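Long-range contact in putative methylthioribose-1-phosphate isomerase (Pyrococcus horikoshii OT3, PDB 6A34), which probably catalyses the interconversion of 5-methylthioribose 1-phosphate and 5-methylthioribulose 1-phosphate, a step of methionine salvage: residues K22-M26 with V38-S42. Sequence-based numbering, arbitrary orientation.
Sequences KSVYM and VEKFS
M26 meets F41 through a Met-aromatic contact that illustrates how two strands of an antiparallel hairpin can build unlike faces. SD of M26 lies 3.8 Å from CE2 of F41, at the ring edge and 74° off its normal. The two side chains cross at about a right angle, the methionine running extended past CG so that its methyl CE passes near CD2 of F41. V24 shares this face, which packs on helices 44-52 and 59-76: V24 touches V47 and F68, M26 touches A50 and A65, and F41 touches E46 and A50. On the other face Y25 sits directly across from K40, a non-hydrogen-bonded pair. With CG anti to the backbone N (chi1 -175°), the lysine chain runs alongside the tyrosine, bringing CD of K40 to 3.5 Å from CE2 of Y25, while CG1 of V38 meets CB of Y25 at 3.9 Å. K20, on strand 17-20, adds a cation-pi contact with the Y25 ring. Were Y25 cut back to an alanine, CG and CD of K40 would probably lose the ring they lie along, and K20 its cation-pi partner. Between the faces, V24 and F41 exchange two backbone hydrogen bonds, both 2.9 Å between N and O, and M26 and E39 form a second such pair. Backbone bonding thus fixes the register, while the Met-aromatic contact ties the strands together on the helix-packed face and aliphatic lysine packs beside tyrosine on the other.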
loop_
_atom_site.group_PDB
_atom_site.type_symbol
_atom_site.label_atom_id
_atom_site.label_comp_id
_atom_site.label_asym_id
_atom_site.label_seq_id
_atom_site.Cartn_x
_atom_site.Cartn_y
_atom_site.Cartn_z
ATOM N N LYS A 22 -23.514 21.725 -28.340
ATOM C CA LYS A 22 -22.744 22.890 -27.879
ATOM C C LYS A 22 -22.410 22.784 -26.389
ATOM O O LYS A 22 -22.249 23.791 -25.718
ATOM C CB LYS A 22 -23.520 24.185 -28.143
ATOM C CG LYS A 22 -24.017 24.354 -29.574
ATOM C CD LYS A 22 -24.518 25.757 -29.832
ATOM C CE LYS A 22 -24.539 26.138 -31.297
ATOM N NZ LYS A 22 -25.801 25.728 -31.949
ATOM N N SER A 23 -22.264 21.555 -25.887
ATOM C CA SER A 23 -21.929 21.340 -24.499
ATOM C C SER A 23 -20.878 20.230 -24.356
ATOM O O SER A 23 -20.955 19.164 -25.024
ATOM C CB SER A 23 -23.182 21.043 -23.727
ATOM O OG SER A 23 -23.986 22.204 -23.642
ATOM N N VAL A 24 -19.896 20.481 -23.486
ATOM C CA VAL A 24 -18.916 19.476 -23.111
ATOM C C VAL A 24 -19.440 18.723 -21.888
ATOM O O VAL A 24 -19.785 19.331 -20.882
ATOM C CB VAL A 24 -17.534 20.092 -22.843
ATOM C CG1 VAL A 24 -16.518 19.027 -22.461
ATOM C CG2 VAL A 24 -17.033 20.884 -24.037
ATOM N N TYR A 25 -19.526 17.399 -21.997
ATOM C CA TYR A 25 -20.007 16.546 -20.893
ATOM C C TYR A 25 -18.851 15.701 -20.350
ATOM O O TYR A 25 -18.209 15.054 -21.117
ATOM C CB TYR A 25 -21.121 15.612 -21.369
ATOM C CG TYR A 25 -22.397 16.273 -21.848
ATOM C CD1 TYR A 25 -22.471 16.884 -23.094
ATOM C CD2 TYR A 25 -23.563 16.218 -21.095
ATOM C CE1 TYR A 25 -23.647 17.456 -23.559
ATOM C CE2 TYR A 25 -24.748 16.784 -21.546
ATOM C CZ TYR A 25 -24.798 17.406 -22.787
ATOM O OH TYR A 25 -25.960 17.970 -23.246
ATOM N N MET A 26 -18.649 15.698 -19.023
ATOM C CA MET A 26 -17.550 14.985 -18.356
ATOM C C MET A 26 -18.094 14.178 -17.174
ATOM O O MET A 26 -18.822 14.707 -16.304
ATOM C CB MET A 26 -16.491 15.936 -17.794
ATOM C CG MET A 26 -15.937 16.905 -18.788
ATOM S SD MET A 26 -14.648 17.878 -18.016
ATOM C CE MET A 26 -14.301 19.115 -19.265
ATOM N N VAL A 38 -22.488 13.079 -14.498
ATOM C CA VAL A 38 -22.026 13.698 -15.717
ATOM C C VAL A 38 -22.319 15.198 -15.649
ATOM O O VAL A 38 -23.469 15.593 -15.673
ATOM C CB VAL A 38 -22.703 13.050 -16.934
ATOM C CG1 VAL A 38 -22.106 13.577 -18.228
ATOM C CG2 VAL A 38 -22.617 11.532 -16.872
ATOM N N GLU A 39 -21.267 16.004 -15.511
ATOM C CA GLU A 39 -21.362 17.449 -15.528
ATOM C C GLU A 39 -21.582 17.895 -16.982
ATOM O O GLU A 39 -21.152 17.193 -17.902
ATOM C CB GLU A 39 -20.098 18.109 -14.970
ATOM C CG GLU A 39 -19.807 17.824 -13.503
ATOM C CD GLU A 39 -20.912 18.101 -12.490
ATOM O OE1 GLU A 39 -21.889 18.820 -12.833
ATOM O OE2 GLU A 39 -20.794 17.573 -11.358
ATOM N N LYS A 40 -22.263 19.039 -17.140
ATOM C CA LYS A 40 -22.614 19.690 -18.414
ATOM C C LYS A 40 -22.028 21.106 -18.396
ATOM O O LYS A 40 -22.359 21.893 -17.518
ATOM C CB LYS A 40 -24.134 19.750 -18.556
ATOM C CG LYS A 40 -24.673 20.287 -19.877
ATOM C CD LYS A 40 -26.068 19.752 -20.177
ATOM C CE LYS A 40 -26.638 20.184 -21.512
ATOM N NZ LYS A 40 -27.343 21.481 -21.416
ATOM N N PHE A 41 -21.100 21.382 -19.317
ATOM C CA PHE A 41 -20.363 22.620 -19.356
ATOM C C PHE A 41 -20.607 23.311 -20.700
ATOM O O PHE A 41 -20.388 22.704 -21.741
ATOM C CB PHE A 41 -18.868 22.375 -19.143
ATOM C CG PHE A 41 -18.514 21.722 -17.828
ATOM C CD1 PHE A 41 -18.897 22.297 -16.623
ATOM C CD2 PHE A 41 -17.814 20.528 -17.792
ATOM C CE1 PHE A 41 -18.581 21.700 -15.411
ATOM C CE2 PHE A 41 -17.511 19.924 -16.583
ATOM C CZ PHE A 41 -17.877 20.522 -15.396
ATOM N N SER A 42 -20.979 24.599 -20.632
ATOM C CA SER A 42 -21.501 25.375 -21.757
ATOM C C SER A 42 -20.631 26.600 -22.081
ATOM O O SER A 42 -20.920 27.286 -23.035
ATOM C CB SER A 42 -22.919 25.783 -21.462
ATOM O OG SER A 42 -23.678 24.639 -21.064
#